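Local structure of peptidase S8 and S53, subtilisin, kexin, sedolisin (Mycobacterium smegmatis, 4KG7) at residues A155-T160 with L180-P185; R241-V246 with P252-P257. The protein is a subtilisin-like serine protease, a mycosin of the ESX-3 type VII secretion system, and probably cleaves peptide bonds by a charge-relay mechanism. All blocks are in the same frame, centred on the assembly; numbering follows the deposited sequence.

Contact 1. Residues A155-T160 with L180-P185; sequences ASDAET and LVTCLP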
# COMPACT_ATOMS: atom_id res chain seq x y z
N ALA A 155 -1.06 1.71 18.50
CA ALA A 155 -1.08 0.36 19.03
C ALA A 155 -2.33 -0.35 18.54
O ALA A 155 -2.26 -1.50 18.13
CB ALA A 155 -1.04 0.37 20.53
N SER A 156 -3.45 0.37 18.55
CA SER A 156 -4.73 -0.19 18.09
C SER A 156 -4.65 -0.56 16.60
O SER A 156 -5.18 -1.59 16.13
CB SER A 156 -5.87 0.81 18.34
OG SER A 156 -7.06 0.42 17.64
N ASP A 157 -3.99 0.29 15.85
CA ASP A 157 -3.84 0.08 14.42
C ASP A 157 -2.95 -1.13 14.12
O ASP A 157 -3.21 -1.89 13.20
CB ASP A 157 -3.26 1.31 13.77
CG ASP A 157 -3.39 1.27 12.31
OD1 ASP A 157 -4.55 1.42 11.82
OD2 ASP A 157 -2.36 1.07 11.63
N ALA A 158 -1.89 -1.29 14.89
CA ALA A 158 -1.00 -2.45 14.67
C ALA A 158 -1.75 -3.74 14.99
O ALA A 158 -1.48 -4.78 14.40
CB ALA A 158 0.24 -2.34 15.53
N GLU A 159 -2.63 -3.68 15.98
CA GLU A 159 -3.32 -4.87 16.47
C GLU A 159 -4.25 -5.37 15.38
O GLU A 159 -4.30 -6.57 15.11
CB GLU A 159 -4.05 -4.55 17.77
CG GLU A 159 -4.63 -5.76 18.52
CD GLU A 159 -5.93 -6.30 17.92
OE1 GLU A 159 -6.75 -5.53 17.40
OE2 GLU A 159 -6.13 -7.53 18.05
N THR A 160 -5.00 -4.49 14.73
CA THR A 160 -5.86 -4.93 13.64
C THR A 160 -5.06 -5.25 12.38
O THR A 160 -5.42 -6.18 11.64
CB THR A 160 -6.94 -3.91 13.29
OG1 THR A 160 -6.31 -2.66 12.97
CG2 THR A 160 -7.89 -3.72 14.45
N LEU A 180 -2.02 2.16 3.59
CA LEU A 180 -2.07 2.98 4.79
C LEU A 180 -0.76 2.88 5.56
O LEU A 180 -0.09 1.84 5.53
CB LEU A 180 -3.25 2.58 5.67
CG LEU A 180 -4.66 2.66 5.04
CD1 LEU A 180 -5.73 2.11 5.98
CD2 LEU A 180 -4.91 4.07 4.58
N VAL A 181 -0.42 3.95 6.26
CA VAL A 181 0.84 4.08 6.99
C VAL A 181 0.56 4.59 8.39
O VAL A 181 -0.25 5.52 8.58
CB VAL A 181 1.75 5.14 6.31
CG1 VAL A 181 3.05 5.37 7.06
CG2 VAL A 181 2.05 4.74 4.87
N THR A 182 1.24 4.02 9.37
CA THR A 182 1.32 4.55 10.71
C THR A 182 2.78 4.83 11.04
O THR A 182 3.64 4.00 10.76
CB THR A 182 0.74 3.55 11.73
OG1 THR A 182 -0.62 3.29 11.38
CG2 THR A 182 0.85 4.08 13.17
N CYS A 183 3.06 5.99 11.64
CA CYS A 183 4.41 6.31 12.05
C CYS A 183 4.45 6.51 13.54
O CYS A 183 3.46 6.95 14.14
CB CYS A 183 4.92 7.57 11.37
SG CYS A 183 5.26 7.32 9.59
N LEU A 184 5.58 6.13 14.15
CA LEU A 184 5.83 6.40 15.56
C LEU A 184 7.21 6.99 15.74
O LEU A 184 8.13 6.64 15.01
CB LEU A 184 5.74 5.12 16.38
CG LEU A 184 4.33 4.72 16.82
CD1 LEU A 184 4.39 3.41 17.57
CD2 LEU A 184 3.69 5.80 17.68
N PRO A 185 7.37 7.87 16.72
CA PRO A 185 8.72 8.32 16.95
C PRO A 185 9.58 7.15 17.44
O PRO A 185 9.08 6.23 18.11
CB PRO A 185 8.55 9.41 18.03
CG PRO A 185 7.25 9.12 18.66
CD PRO A 185 6.39 8.51 17.60
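Asp157 and Thr182 make this contact through a single hydrogen bond, in which the Thr182 hydroxyl OG1 donates to Asp157 OD2 at 2.8 Å. The donor does not come in along the carboxylate plane: it stands over the face of the group, 61° out of that plane. The two side chains run past each other in opposite directions, so little beyond the two oxygens meets; the closest carbon approach to the carboxylate is Thr182 CB to Asp157 OD2, at 4.0 Å. The area buried is correspondingly small, 76 Å², and the facing CA atoms of Asp157 and Thr182 remain 7.8 Å apart.

On the strand side, the hydroxyl lies beside the backbone N of Thr182 and opposite its carbonyl carbon (chi1 -59°). This rotation turns OG1 to the aspartate, while the side chain also packs on Ala154, one turn earlier in the helix than Asp157. With CG turned away from the Asp157 backbone N (chi1 -166°), the carboxylate is presented to Thr182. Its second oxygen, OD1, accepts a weak hydrogen bond from Gln135 NE2, and the same amide nitrogen bonds Thr160 OG1 one turn further on. Each carboxylate oxygen thus has a donor, OD2 the threonine and OD1, more weakly, the glutamine.

Helix 150-170 lies in the connection from strand 129-134 to strand 175-178, a beta-alpha-beta crossover that passes over strand 68-73 in the parallel sheet of the subtilisin fold. Beyond strand 175-178 the chain passes the helix as strand 182-185, which is hydrogen-bonded through its backbone to antiparallel strand 248-251, Thr182 with Ile251 and Leu184 with Val249. The hydroxyl-carboxylate bond ties this small two-stranded sheet to the helix.

Contact 2. Residues R241-V246 with P252-P257; sequences RNWNGV and PSWWQP
A surface cluster of tryptophans brings Trp243, in one type I turn, against Trp254, inside a second type I turn (Pro252 to Trp255), and Gln256 just beyond it. The benzo edge of the Trp243 indole does the touching. Its CH2 lies 3.5 Å from Trp254 O, which sits near the ring plane, so the contact is of an aromatic C-H edge with a carbonyl oxygen. Next to it, CZ3 packs on Trp254 CB at 4.3 Å, and on the other flank CZ2 meets Gln256 CG at 4.2 Å. Trp243 and Gln256 cross at about a right angle, with the indole and amide planes 36° apart.

Gln256 CG is placed at the ring edge by chi1 (-60°), anti to the carbonyl carbon, and the bend at chi2 then brings the amide back to its own loop. There NE2 donates to Ser253 O at 2.8 Å, nearly straight (161° at the hydrogen), and gives a further bond to Val259 O. From Trp254 to Gln256 the chain makes an inverse gamma turn centred on Trp255, in which Trp254 O accepts a weak bond from Gln256 N. The oxygen that faces the Trp243 edge is thus also engaged, weakly, within its own loop.

Both turns flank strand 248-251, the antiparallel partner of strand 182-185; the second is entered through the cis peptide before Pro252, and the chain leaves it through the cis peptide before Pro257 toward strand 259-265 of the parallel subtilisin sheet. Val246 N closes the first turn on Trp243 O at 3.1 Å, and the Asp239 carboxylate receives the backbone N-H groups of Trp243 and Asn244. Trp280 extends the aromatic cluster, standing edge-to-face with Trp243 and touching Trp254. The Trp254 NE1 and Trp255 NE1 donors are both taken by Gln192 OE1, beside helix 193-205.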
# COMPACT_ATOMS: atom_id res chain seq x y z
N ARG A 241 22.65 2.12 5.36
CA ARG A 241 21.37 2.81 5.12
C ARG A 241 20.93 3.71 6.24
O ARG A 241 19.90 4.38 6.13
CB ARG A 241 20.29 1.82 4.76
CG ARG A 241 20.75 0.99 3.57
CD ARG A 241 19.63 0.44 2.77
NE ARG A 241 18.71 1.48 2.31
CZ ARG A 241 17.61 1.19 1.64
NH1 ARG A 241 17.34 -0.07 1.29
NH2 ARG A 241 16.79 2.17 1.29
N ASN A 242 21.71 3.74 7.31
CA ASN A 242 21.47 4.64 8.43
C ASN A 242 20.19 4.32 9.20
O ASN A 242 19.40 5.20 9.52
CB ASN A 242 21.46 6.11 7.97
CG ASN A 242 21.71 7.07 9.12
OD1 ASN A 242 21.99 6.64 10.25
ND2 ASN A 242 21.60 8.37 8.86
N TRP A 243 20.04 3.05 9.55
CA TRP A 243 19.06 2.64 10.55
C TRP A 243 19.30 3.35 11.87
O TRP A 243 18.36 3.69 12.56
CB TRP A 243 19.09 1.12 10.77
CG TRP A 243 18.46 0.33 9.66
CD1 TRP A 243 19.07 -0.10 8.52
CD2 TRP A 243 17.11 -0.13 9.59
NE1 TRP A 243 18.19 -0.78 7.74
CE2 TRP A 243 16.98 -0.83 8.37
CE3 TRP A 243 16.00 -0.04 10.43
CZ2 TRP A 243 15.76 -1.44 7.97
CZ3 TRP A 243 14.78 -0.65 10.02
CH2 TRP A 243 14.69 -1.33 8.81
N ASN A 244 20.57 3.55 12.22
CA ASN A 244 20.92 4.12 13.55
C ASN A 244 20.33 5.51 13.73
O ASN A 244 19.98 5.92 14.85
CB ASN A 244 22.44 4.22 13.71
CG ASN A 244 23.12 2.86 13.86
OD1 ASN A 244 22.48 1.81 13.98
ND2 ASN A 244 24.43 2.88 13.82
N GLY A 245 20.23 6.25 12.64
CA GLY A 245 19.74 7.62 12.66
C GLY A 245 18.24 7.78 12.61
O GLY A 245 17.75 8.89 12.66
N VAL A 246 17.49 6.69 12.51
CA VAL A 246 16.03 6.80 12.36
C VAL A 246 15.39 7.51 13.54
O VAL A 246 15.68 7.18 14.69
CB VAL A 246 15.39 5.41 12.16
CG1 VAL A 246 13.88 5.47 12.31
CG2 VAL A 246 15.77 4.91 10.78
N PRO A 252 3.88 -0.74 8.34
CA PRO A 252 4.79 -1.85 8.59
C PRO A 252 6.09 -1.88 7.75
O PRO A 252 6.82 -2.87 7.79
CB PRO A 252 3.90 -3.04 8.24
CG PRO A 252 3.16 -2.56 7.04
CD PRO A 252 2.84 -1.12 7.36
N SER A 253 6.39 -0.80 7.03
CA SER A 253 7.59 -0.77 6.17
C SER A 253 8.87 -1.19 6.85
O SER A 253 9.73 -1.81 6.22
CB SER A 253 7.81 0.63 5.57
OG SER A 253 6.95 0.86 4.48
N TRP A 254 9.05 -0.84 8.12
CA TRP A 254 10.33 -1.15 8.76
C TRP A 254 10.55 -2.64 8.98
O TRP A 254 11.66 -3.05 9.25
CB TRP A 254 10.54 -0.32 10.00
CG TRP A 254 9.85 -0.81 11.21
CD1 TRP A 254 8.57 -1.28 11.32
CD2 TRP A 254 10.41 -0.84 12.51
NE1 TRP A 254 8.31 -1.62 12.63
CE2 TRP A 254 9.42 -1.35 13.39
CE3 TRP A 254 11.65 -0.48 13.04
CZ2 TRP A 254 9.64 -1.51 14.76
CZ3 TRP A 254 11.89 -0.65 14.40
CH2 TRP A 254 10.88 -1.16 15.25
N TRP A 255 9.50 -3.45 8.79
CA TRP A 255 9.60 -4.90 8.95
C TRP A 255 10.24 -5.57 7.74
O TRP A 255 9.69 -6.50 7.15
CB TRP A 255 8.22 -5.52 9.31
CG TRP A 255 7.96 -5.49 10.76
CD1 TRP A 255 7.10 -4.67 11.46
CD2 TRP A 255 8.60 -6.30 11.73
NE1 TRP A 255 7.15 -4.96 12.80
CE2 TRP A 255 8.07 -5.96 13.00
CE3 TRP A 255 9.55 -7.32 11.65
CZ2 TRP A 255 8.51 -6.58 14.17
CZ3 TRP A 255 9.97 -7.94 12.81
CH2 TRP A 255 9.45 -7.57 14.05
N GLN A 256 11.48 -5.19 7.44
CA GLN A 256 12.30 -5.90 6.50
C GLN A 256 12.68 -7.25 7.12
O GLN A 256 12.91 -7.34 8.34
CB GLN A 256 13.54 -5.04 6.19
CG GLN A 256 13.17 -3.70 5.59
CD GLN A 256 12.36 -3.86 4.33
OE1 GLN A 256 12.83 -4.48 3.39
NE2 GLN A 256 11.11 -3.42 4.36
N PRO A 257 12.76 -8.31 6.30
CA PRO A 257 12.62 -8.38 4.85
C PRO A 257 11.23 -8.74 4.34
O PRO A 257 11.05 -8.93 3.14
CB PRO A 257 13.60 -9.48 4.48
CG PRO A 257 13.44 -10.44 5.60
CD PRO A 257 13.28 -9.58 6.83

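Contacts 1 and 2 follow one another along the chain, and their centres are 16 Å apart. Their nearest atoms come to about 5 Å without touching. What joins them is the antiparallel pair of strands 182-185 and 248-251: the first belongs to contact 1, and the second is the piece of chain spanning the two segments of contact 2. Contact 1 is nearer the predicted charge relay of Asp73, His104 and Ser319, with the Asp157 side chain about 10 Å from that of Asp73 and about 11 Å from that of His104. Contact 2 lies away from these residues, at the surface.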